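Side-chain contacts in nicotinate phosphoribosyltransferase (Porphyromonas gingivalis, PDB 2IM5), which probably catalyses the ATP-dependent synthesis of nicotinate mononucleotide from nicotinate and phosphoribosyl diphosphate in NAD biosynthesis: residues D235-Y240 against M267-L272; V247-Y252 against V256-F261; L74-P79 against L205-T210. All coordinates share one frame; numbering follows the deposited sequence.

Contact 1 of 3, residues D235-Y240 against M267-L272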
loop_
_atom_site.group_PDB
_atom_site.type_symbol
_atom_site.label_atom_id
_atom_site.label_comp_id
_atom_site.label_asym_id
_atom_site.label_seq_id
_atom_site.Cartn_x
_atom_site.Cartn_y
_atom_site.Cartn_z
ATOM N N ASP A 235 -1.435 -11.642 -15.004
ATOM C CA ASP A 235 -1.200 -10.324 -15.577
ATOM C C ASP A 235 0.023 -9.666 -14.947
ATOM O O ASP A 235 0.785 -8.982 -15.628
ATOM C CB ASP A 235 -2.440 -9.430 -15.409
ATOM C CG ASP A 235 -3.583 -9.844 -16.334
ATOM O OD1 ASP A 235 -3.342 -10.672 -17.240
ATOM O OD2 ASP A 235 -4.718 -9.346 -16.173
ATOM N N TRP A 236 0.221 -9.880 -13.647
ATOM C CA TRP A 236 1.374 -9.297 -12.970
ATOM C C TRP A 236 2.663 -9.887 -13.554
ATOM O O TRP A 236 3.669 -9.186 -13.732
ATOM C CB TRP A 236 1.296 -9.573 -11.466
ATOM C CG TRP A 236 2.287 -8.793 -10.652
ATOM C CD1 TRP A 236 3.440 -9.259 -10.103
ATOM C CD2 TRP A 236 2.195 -7.410 -10.277
ATOM N NE1 TRP A 236 4.078 -8.257 -9.404
ATOM C CE2 TRP A 236 3.333 -7.112 -9.494
ATOM C CE3 TRP A 236 1.261 -6.394 -10.527
ATOM C CZ2 TRP A 236 3.564 -5.843 -8.956
ATOM C CZ3 TRP A 236 1.489 -5.129 -9.989
ATOM C CH2 TRP A 236 2.630 -4.865 -9.212
ATOM N N ILE A 237 2.627 -11.179 -13.850
ATOM C CA ILE A 237 3.777 -11.859 -14.429
ATOM C C ILE A 237 4.020 -11.338 -15.845
ATOM O O ILE A 237 5.168 -11.156 -16.269
ATOM C CB ILE A 237 3.544 -13.380 -14.478
ATOM C CG1 ILE A 237 3.502 -13.933 -13.050
ATOM C CG2 ILE A 237 4.642 -14.059 -15.300
ATOM C CD1 ILE A 237 2.944 -15.336 -12.960
ATOM N N ASN A 238 2.939 -11.093 -16.579
ATOM C CA ASN A 238 3.077 -10.563 -17.934
ATOM C C ASN A 238 3.783 -9.217 -17.878
ATOM O O ASN A 238 4.622 -8.906 -18.719
ATOM C CB ASN A 238 1.704 -10.388 -18.587
ATOM C CG ASN A 238 1.776 -9.665 -19.934
ATOM O OD1 ASN A 238 1.959 -8.443 -20.001
ATOM N ND2 ASN A 238 1.640 -10.427 -21.015
ATOM N N VAL A 239 3.451 -8.421 -16.871
ATOM C CA VAL A 239 4.051 -7.108 -16.743
ATOM C C VAL A 239 5.488 -7.122 -16.221
ATOM O O VAL A 239 6.357 -6.454 -16.780
ATOM C CB VAL A 239 3.193 -6.203 -15.815
ATOM C CG1 VAL A 239 3.859 -4.839 -15.631
ATOM C CG2 VAL A 239 1.784 -6.042 -16.394
ATOM N N TYR A 240 5.747 -7.895 -15.172
ATOM C CA TYR A 240 7.071 -7.885 -14.563
ATOM C C TYR A 240 7.960 -9.102 -14.731
ATOM O O TYR A 240 9.053 -9.146 -14.174
ATOM C CB TYR A 240 6.924 -7.518 -13.079
ATOM C CG TYR A 240 6.435 -6.092 -12.910
ATOM C CD1 TYR A 240 7.222 -5.019 -13.317
ATOM C CD2 TYR A 240 5.159 -5.818 -12.412
ATOM C CE1 TYR A 240 6.757 -3.715 -13.239
ATOM C CE2 TYR A 240 4.686 -4.511 -12.331
ATOM C CZ TYR A 240 5.494 -3.469 -12.748
ATOM O OH TYR A 240 5.056 -2.173 -12.677
ATOM N N MET A 267 5.150 -22.004 -7.223
ATOM C CA MET A 267 6.568 -22.206 -7.515
ATOM C C MET A 267 7.264 -20.934 -7.983
ATOM O O MET A 267 8.407 -20.668 -7.609
ATOM C CB MET A 267 6.744 -23.285 -8.584
ATOM C CG MET A 267 6.367 -24.696 -8.134
ATOM S SD MET A 267 6.553 -25.848 -9.492
ATOM C CE MET A 267 5.182 -25.470 -10.393
ATOM N N LEU A 268 6.567 -20.143 -8.795
ATOM C CA LEU A 268 7.130 -18.909 -9.329
ATOM C C LEU A 268 7.245 -17.749 -8.331
ATOM O O LEU A 268 8.291 -17.103 -8.251
ATOM C CB LEU A 268 6.316 -18.464 -10.547
ATOM C CG LEU A 268 6.707 -17.163 -11.246
ATOM C CD1 LEU A 268 8.179 -17.180 -11.619
ATOM C CD2 LEU A 268 5.851 -17.006 -12.493
ATOM N N PHE A 269 6.176 -17.460 -7.592
ATOM C CA PHE A 269 6.225 -16.378 -6.609
ATOM C C PHE A 269 7.113 -16.811 -5.451
ATOM O O PHE A 269 7.055 -17.959 -5.008
ATOM C CB PHE A 269 4.818 -16.047 -6.120
ATOM C CG PHE A 269 4.007 -15.281 -7.122
ATOM C CD1 PHE A 269 4.035 -13.893 -7.138
ATOM C CD2 PHE A 269 3.264 -15.946 -8.093
ATOM C CE1 PHE A 269 3.331 -13.169 -8.115
ATOM C CE2 PHE A 269 2.563 -15.240 -9.070
ATOM C CZ PHE A 269 2.594 -13.847 -9.085
ATOM N N THR A 270 7.945 -15.894 -4.974
ATOM C CA THR A 270 8.864 -16.206 -3.880
ATOM C C THR A 270 8.253 -15.964 -2.520
ATOM O O THR A 270 8.741 -16.483 -1.523
ATOM C CB THR A 270 10.145 -15.355 -3.950
ATOM O OG1 THR A 270 9.793 -13.968 -3.888
ATOM C CG2 THR A 270 10.906 -15.629 -5.238
ATOM N N SER A 271 7.183 -15.182 -2.470
ATOM C CA SER A 271 6.582 -14.889 -1.184
ATOM C C SER A 271 5.113 -14.494 -1.188
ATOM O O SER A 271 4.539 -14.135 -2.221
ATOM C CB SER A 271 7.397 -13.788 -0.502
ATOM O OG SER A 271 7.554 -12.689 -1.383
ATOM N N LEU A 272 4.522 -14.568 -0.000
ATOM C CA LEU A 272 3.131 -14.212 0.211
ATOM C C LEU A 272 3.136 -13.052 1.188
ATOM O O LEU A 272 4.096 -12.860 1.933
ATOM C CB LEU A 272 2.365 -15.376 0.842
ATOM C CG LEU A 272 2.483 -16.742 0.167
ATOM C CD1 LEU A 272 1.806 -17.798 1.043
ATOM C CD2 LEU A 272 1.855 -16.696 -1.225
#

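Contact 2 of 3, residues V247-Y252 against V256-F261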
loop_
_atom_site.group_PDB
_atom_site.type_symbol
_atom_site.label_atom_id
_atom_site.label_comp_id
_atom_site.label_asym_id
_atom_site.label_seq_id
_atom_site.Cartn_x
_atom_site.Cartn_y
_atom_site.Cartn_z
ATOM N N VAL A 247 2.779 -11.923 -3.408
ATOM C CA VAL A 247 1.352 -11.834 -3.657
ATOM C C VAL A 247 0.503 -11.729 -2.393
ATOM O O VAL A 247 0.787 -12.371 -1.379
ATOM C CB VAL A 247 0.869 -13.035 -4.509
ATOM C CG1 VAL A 247 1.098 -14.335 -3.759
ATOM C CG2 VAL A 247 -0.613 -12.861 -4.868
ATOM N N LEU A 248 -0.522 -10.880 -2.463
ATOM C CA LEU A 248 -1.470 -10.678 -1.376
ATOM C C LEU A 248 -2.505 -11.782 -1.504
ATOM O O LEU A 248 -2.981 -12.060 -2.603
ATOM C CB LEU A 248 -2.156 -9.316 -1.507
ATOM C CG LEU A 248 -1.500 -8.154 -0.767
ATOM C CD1 LEU A 248 -2.170 -6.849 -1.171
ATOM C CD2 LEU A 248 -1.621 -8.375 0.739
ATOM N N THR A 249 -2.875 -12.391 -0.384
ATOM C CA THR A 249 -3.818 -13.502 -0.403
ATOM C C THR A 249 -5.198 -13.274 0.204
ATOM O O THR A 249 -6.110 -14.050 -0.054
ATOM C CB THR A 249 -3.216 -14.722 0.325
ATOM O OG1 THR A 249 -3.140 -14.444 1.731
ATOM C CG2 THR A 249 -1.810 -15.016 -0.189
ATOM N N ASP A 250 -5.372 -12.211 0.981
ATOM C CA ASP A 250 -6.653 -11.987 1.659
ATOM C C ASP A 250 -7.744 -11.167 0.966
ATOM O O ASP A 250 -8.816 -10.978 1.549
ATOM C CB ASP A 250 -6.381 -11.377 3.040
ATOM C CG ASP A 250 -5.881 -9.941 2.957
ATOM O OD1 ASP A 250 -5.256 -9.585 1.938
ATOM O OD2 ASP A 250 -6.100 -9.163 3.912
ATOM N N THR A 251 -7.493 -10.694 -0.254
ATOM C CA THR A 251 -8.481 -9.885 -0.963
ATOM C C THR A 251 -9.873 -10.492 -0.881
ATOM O O THR A 251 -10.829 -9.815 -0.522
ATOM C CB THR A 251 -8.115 -9.706 -2.440
ATOM O OG1 THR A 251 -6.740 -9.321 -2.541
ATOM C CG2 THR A 251 -8.994 -8.618 -3.078
ATOM N N TYR A 252 -9.989 -11.769 -1.215
ATOM C CA TYR A 252 -11.285 -12.429 -1.144
ATOM C C TYR A 252 -11.183 -13.578 -0.166
ATOM O O TYR A 252 -11.774 -14.632 -0.382
ATOM C CB TYR A 252 -11.710 -12.946 -2.526
ATOM C CG TYR A 252 -11.832 -11.838 -3.542
ATOM C CD1 TYR A 252 -12.749 -10.803 -3.363
ATOM C CD2 TYR A 252 -10.988 -11.790 -4.645
ATOM C CE1 TYR A 252 -12.816 -9.743 -4.254
ATOM C CE2 TYR A 252 -11.046 -10.736 -5.547
ATOM C CZ TYR A 252 -11.962 -9.713 -5.343
ATOM O OH TYR A 252 -12.015 -8.654 -6.216
ATOM N N VAL A 256 -9.905 -18.864 0.219
ATOM C CA VAL A 256 -10.261 -18.927 -1.190
ATOM C C VAL A 256 -8.973 -18.884 -2.019
ATOM O O VAL A 256 -8.810 -19.638 -2.974
ATOM C CB VAL A 256 -11.167 -17.746 -1.587
ATOM C CG1 VAL A 256 -11.268 -17.655 -3.104
ATOM C CG2 VAL A 256 -12.554 -17.931 -0.973
ATOM N N PHE A 257 -8.047 -18.008 -1.639
ATOM C CA PHE A 257 -6.780 -17.900 -2.356
ATOM C C PHE A 257 -6.038 -19.235 -2.365
ATOM O O PHE A 257 -5.677 -19.753 -3.422
ATOM C CB PHE A 257 -5.875 -16.855 -1.704
ATOM C CG PHE A 257 -4.550 -16.688 -2.398
ATOM C CD1 PHE A 257 -4.386 -15.732 -3.390
ATOM C CD2 PHE A 257 -3.476 -17.524 -2.089
ATOM C CE1 PHE A 257 -3.174 -15.608 -4.069
ATOM C CE2 PHE A 257 -2.263 -17.413 -2.759
ATOM C CZ PHE A 257 -2.111 -16.451 -3.752
ATOM N N MET A 258 -5.809 -19.785 -1.176
ATOM C CA MET A 258 -5.090 -21.049 -1.033
ATOM C C MET A 258 -5.740 -22.189 -1.805
ATOM O O MET A 258 -5.053 -22.952 -2.486
ATOM C CB MET A 258 -4.962 -21.426 0.448
ATOM C CG MET A 258 -3.986 -20.550 1.230
ATOM S SD MET A 258 -2.301 -20.487 0.523
ATOM C CE MET A 258 -1.700 -19.057 1.306
ATOM N N ARG A 259 -7.058 -22.298 -1.705
ATOM C CA ARG A 259 -7.783 -23.348 -2.402
ATOM C C ARG A 259 -7.541 -23.294 -3.909
ATOM O O ARG A 259 -7.497 -24.333 -4.569
ATOM C CB ARG A 259 -9.289 -23.231 -2.122
ATOM C CG ARG A 259 -10.120 -24.371 -2.693
ATOM C CD ARG A 259 -11.612 -24.144 -2.461
ATOM N NE ARG A 259 -11.911 -23.859 -1.058
ATOM C CZ ARG A 259 -12.401 -22.704 -0.615
ATOM N NH1 ARG A 259 -12.657 -21.720 -1.466
ATOM N NH2 ARG A 259 -12.620 -22.530 0.682
ATOM N N ASN A 260 -7.369 -22.092 -4.454
ATOM C CA ASN A 260 -7.163 -21.937 -5.897
ATOM C C ASN A 260 -5.718 -21.610 -6.316
ATOM O O ASN A 260 -5.449 -21.316 -7.486
ATOM C CB ASN A 260 -8.106 -20.858 -6.442
ATOM C CG ASN A 260 -9.570 -21.137 -6.110
ATOM O OD1 ASN A 260 -10.133 -20.561 -5.172
ATOM N ND2 ASN A 260 -10.187 -22.041 -6.871
ATOM N N PHE A 261 -4.793 -21.671 -5.364
ATOM C CA PHE A 261 -3.384 -21.375 -5.628
ATOM C C PHE A 261 -2.794 -22.492 -6.488
ATOM O O PHE A 261 -2.697 -23.632 -6.052
ATOM C CB PHE A 261 -2.642 -21.266 -4.291
ATOM C CG PHE A 261 -1.324 -20.550 -4.367
ATOM C CD1 PHE A 261 -1.066 -19.630 -5.372
ATOM C CD2 PHE A 261 -0.366 -20.741 -3.372
ATOM C CE1 PHE A 261 0.120 -18.907 -5.389
ATOM C CE2 PHE A 261 0.823 -20.021 -3.381
ATOM C CZ PHE A 261 1.067 -19.101 -4.389
#

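Contact 3 of 3, residues L74-P79 against L205-T210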
loop_
_atom_site.group_PDB
_atom_site.type_symbol
_atom_site.label_atom_id
_atom_site.label_comp_id
_atom_site.label_asym_id
_atom_site.label_seq_id
_atom_site.Cartn_x
_atom_site.Cartn_y
_atom_site.Cartn_z
ATOM N N LEU A 74 14.874 1.413 -10.077
ATOM C CA LEU A 74 13.591 0.752 -10.339
ATOM C C LEU A 74 13.554 0.320 -11.797
ATOM O O LEU A 74 12.658 0.715 -12.557
ATOM C CB LEU A 74 12.415 1.688 -10.035
ATOM C CG LEU A 74 12.093 1.978 -8.560
ATOM C CD1 LEU A 74 13.181 2.848 -7.953
ATOM C CD2 LEU A 74 10.741 2.681 -8.460
ATOM N N PRO A 75 14.531 -0.515 -12.203
ATOM C CA PRO A 75 14.641 -1.016 -13.576
ATOM C C PRO A 75 13.443 -1.807 -14.079
ATOM O O PRO A 75 13.255 -1.921 -15.286
ATOM C CB PRO A 75 15.925 -1.847 -13.539
ATOM C CG PRO A 75 15.918 -2.387 -12.142
ATOM C CD PRO A 75 15.528 -1.170 -11.332
ATOM N N TYR A 76 12.641 -2.368 -13.174
ATOM C CA TYR A 76 11.464 -3.111 -13.619
ATOM C C TYR A 76 10.423 -2.160 -14.235
ATOM O O TYR A 76 9.444 -2.605 -14.837
ATOM C CB TYR A 76 10.862 -3.934 -12.472
ATOM C CG TYR A 76 10.991 -3.293 -11.120
ATOM C CD1 TYR A 76 10.093 -2.313 -10.705
ATOM C CD2 TYR A 76 12.046 -3.630 -10.270
ATOM C CE1 TYR A 76 10.243 -1.673 -9.470
ATOM C CE2 TYR A 76 12.208 -2.997 -9.032
ATOM C CZ TYR A 76 11.305 -2.020 -8.645
ATOM O OH TYR A 76 11.473 -1.371 -7.444
ATOM N N LEU A 77 10.627 -0.853 -14.078
ATOM C CA LEU A 77 9.733 0.128 -14.700
ATOM C C LEU A 77 10.442 0.426 -16.026
ATOM O O LEU A 77 11.547 0.976 -16.045
ATOM C CB LEU A 77 9.621 1.407 -13.871
ATOM C CG LEU A 77 8.972 1.309 -12.491
ATOM C CD1 LEU A 77 9.009 2.688 -11.812
ATOM C CD2 LEU A 77 7.541 0.810 -12.619
ATOM N N PRO A 78 9.822 0.043 -17.154
ATOM C CA PRO A 78 10.389 0.254 -18.488
ATOM C C PRO A 78 10.566 1.721 -18.858
ATOM O O PRO A 78 9.947 2.604 -18.266
ATOM C CB PRO A 78 9.380 -0.441 -19.416
ATOM C CG PRO A 78 8.622 -1.368 -18.519
ATOM C CD PRO A 78 8.495 -0.580 -17.248
ATOM N N PRO A 79 11.412 1.995 -19.864
ATOM C CA PRO A 79 11.673 3.359 -20.324
ATOM C C PRO A 79 10.398 4.111 -20.721
ATOM O O PRO A 79 10.286 5.314 -20.492
ATOM C CB PRO A 79 12.620 3.146 -21.504
ATOM C CG PRO A 79 13.384 1.927 -21.099
ATOM C CD PRO A 79 12.296 1.034 -20.549
ATOM N N LEU A 205 18.400 4.278 0.021
ATOM C CA LEU A 205 17.879 2.995 0.463
ATOM C C LEU A 205 17.180 2.299 -0.700
ATOM O O LEU A 205 16.864 2.926 -1.707
ATOM C CB LEU A 205 16.868 3.206 1.595
ATOM C CG LEU A 205 17.363 3.879 2.880
ATOM C CD1 LEU A 205 16.164 4.166 3.784
ATOM C CD2 LEU A 205 18.374 2.976 3.593
ATOM N N ARG A 206 16.945 1.000 -0.553
ATOM C CA ARG A 206 16.233 0.233 -1.566
ATOM C C ARG A 206 14.749 0.581 -1.429
ATOM O O ARG A 206 14.292 0.932 -0.337
ATOM C CB ARG A 206 16.382 -1.272 -1.319
ATOM C CG ARG A 206 17.746 -1.868 -1.619
ATOM C CD ARG A 206 17.699 -3.389 -1.467
ATOM N NE ARG A 206 17.593 -3.799 -0.069
ATOM C CZ ARG A 206 18.634 -3.975 0.742
ATOM N NH1 ARG A 206 19.868 -3.789 0.298
ATOM N NH2 ARG A 206 18.444 -4.324 2.007
ATOM N N VAL A 207 14.000 0.500 -2.527
ATOM C CA VAL A 207 12.570 0.752 -2.444
ATOM C C VAL A 207 11.991 -0.612 -2.103
ATOM O O VAL A 207 12.558 -1.634 -2.480
ATOM C CB VAL A 207 11.965 1.255 -3.772
ATOM C CG1 VAL A 207 12.480 2.652 -4.074
ATOM C CG2 VAL A 207 12.304 0.297 -4.904
ATOM N N SER A 208 10.874 -0.637 -1.393
ATOM C CA SER A 208 10.268 -1.898 -0.997
ATOM C C SER A 208 8.749 -1.831 -1.064
ATOM O O SER A 208 8.145 -0.834 -0.666
ATOM C CB SER A 208 10.723 -2.240 0.426
ATOM O OG SER A 208 10.049 -3.365 0.947
ATOM N N GLY A 209 8.132 -2.895 -1.566
ATOM C CA GLY A 209 6.682 -2.922 -1.663
ATOM C C GLY A 209 6.170 -4.116 -2.448
ATOM O O GLY A 209 6.948 -4.861 -3.042
ATOM N N THR A 210 4.856 -4.307 -2.447
ATOM C CA THR A 210 4.246 -5.419 -3.172
ATOM C C THR A 210 3.077 -4.861 -3.965
ATOM O O THR A 210 2.721 -3.703 -3.791
ATOM C CB THR A 210 3.682 -6.478 -2.202
ATOM O OG1 THR A 210 2.572 -5.920 -1.482
ATOM C CG2 THR A 210 4.748 -6.919 -1.212
#

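Contact 1 of 3, residues D235-Y240 against M267-L272
Ile-237 and Leu-268 meet because their first torsions point the two side chains at each other. In Ile-237 the longer branch, CG1, sits opposite the carbonyl carbon (chi1 -67°), and the extended second torsion carries CD1 outward. Leu-268 has CG opposite its own backbone N (chi1 178°), which brings CD2 forward. The two side chains touch tip to tip. Ile-237 CD1 lies 3.4 Å from Leu-268 CD2, tighter than usual for two methyl carbons. The same CD1 reaches the Phe-269 ring at a slant, 3.9 Å from Phe-269 CE2, and Ile-237 CG1 lies 4.1 Å from Phe-269 CZ. The isoleucine therefore bridges two consecutive residues. Phe-269 is the first residue to leave helical geometry after helix 263-268, and its ring reaches back toward helix 228-240.

The segments belong to the barrel-like alpha/beta domain of the family. Helix 228-240 comes just before strand 246-248. Helix 263-268 leads into strand 271-274, the parallel neighbour of that strand. The contact joins the later part of helix 228-240 to the end of helix 263-268 and the residue that follows it.

Trp-236 touches more loosely. Its CD1 lies near the plane of the phenyl ring, at the edge, 4.4 Å from Phe-269 CE1. The indole is held from other directions. Tyr-240 CD2 lies 3.7 Å above the plane of the Trp-236 ring, over its centre. Trp-236 NE1 hydrogen-bonds to Leu-244 O, and Trp-215 meets the indole edge-to-face. Leu-268 is exposed, while Phe-269 and Trp-236 are buried.

Contact 2 of 3, residues V247-Y252 against V256-F261
The Phe-257 ring carries Thr-249 on one face. Thr-249 CG2 stands 3.6 Å from the centroid of the Phe-257 ring, 16° off the ring normal, which makes a CH-pi contact. The two side chains cross at about a right angle. Val-247 and Phe-257 reach toward each other from opposite directions, and both valine methyls meet the far end of the ring. Val-247 CG1 is 3.8 Å from Phe-257 CZ, and Val-247 CG2 is also 3.8 Å from Phe-257 CE1. Within 256-261, Phe-257 CE2 lies over the centre of the Phe-261 ring, 3.5 Å above its plane.

With CG trans to the backbone N (chi1 -180°), the ring projects from helix 254-260 onto Val-247 and Thr-249. At the base of the side chain, Phe-257 CB packs 3.3 Å from Thr-249 O. At the preceding residue, Val-256 CB packs 3.4 Å from Tyr-252 O.

Strand 246-248 and helix 254-260 begin a beta-alpha-beta crossover that leads on to the parallel strand 271-274. The connecting loop also approaches His-213, the predicted autophosphorylation site, which is unmodified here. Thr-251 OG1 makes a weak hydrogen bond to His-213 ND1, and Leu-248 and Asp-250 also touch that histidine.

No hydrogen bond spans the two segments. Thr-249 divides its roles: the methyl goes to the phenyl face, and the hydroxyl OG1 is hydrogen-bonded to Thr-254 OG1. The contact thus rests on buried van der Waals and CH-pi contacts, with carbonyl oxygens set against CH groups.

Contact 3 of 3, residues L74-P79 against L205-T210
Leu-74 and Val-207 are the closest backbone pair, with CA atoms 8.0 Å apart. Leu-74 is the first residue to leave helical geometry after helix 64-73. It opens a type I beta turn that ends at Leu-77, closed by the 3.0 Å bond from Leu-77 N to Leu-74 O. Pro-78 then takes the N-cap position of helix 79-87. The segment 205-210 is extended, with a weakly bonded strand at about 206-207.

Contact is made by side chains alone, and all of it converges on Val-207. Leu-74 comes at a slant. Its CD1 lies 3.9 Å from Val-207 CG1, and its CG lies 4.0 Å from Val-207 CG2. Tyr-76 comes head-on, with its hydroxyl end against a methyl: Tyr-76 OH is 3.2 Å from Val-207 CG2. This is a close oxygen-to-methyl approach and no hydrogen bond. With chi1 at -68°, Val-207 CG1 is trans to the carbonyl carbon and turns to Leu-74 CD1, while CG2 is shared by Leu-74 and the tyrosine hydroxyl. Tyr-76 has a first torsion of 34°, well off the staggered value, which suggests some strain. Its ring also lies over the turn, with Leu-74 CA 4.0 Å above the ring plane, toward the rim.

The turn belongs to the N-terminal domain of the family, and Val-207 to the barrel-like part. Strand 206-207 is an outermost strand of the parallel sheet, paired with strand 191-194. Leu-12 of helix 12-24 touches Leu-74, Tyr-76 and Val-207, so that helix flanks the junction between the turn and the edge strand.

Along the chain, contact 3 closes before contact 1 opens, and contact 2 is nested inside the loop that contact 1 closes. The centres of contacts 1 and 2 are about 14 Å apart. They share neighbouring parallel strands, 246-248 and 271-274, and touch directly: Leu-272 packs on Val-247, Met-258 and Phe-261. Contact 3 lies about 15 Å from contact 1, centre to centre, and meets it where Tyr-240 packs against Tyr-76 and Leu-77. Contacts 2 and 3 do not touch, with centres about 24 Å apart. Their strands 246-248 and 206-207 are the two outermost of the same parallel sheet. Contacts 1 and 2 thus lie within the barrel-like part, while contact 3 joins it to the N-terminal domain.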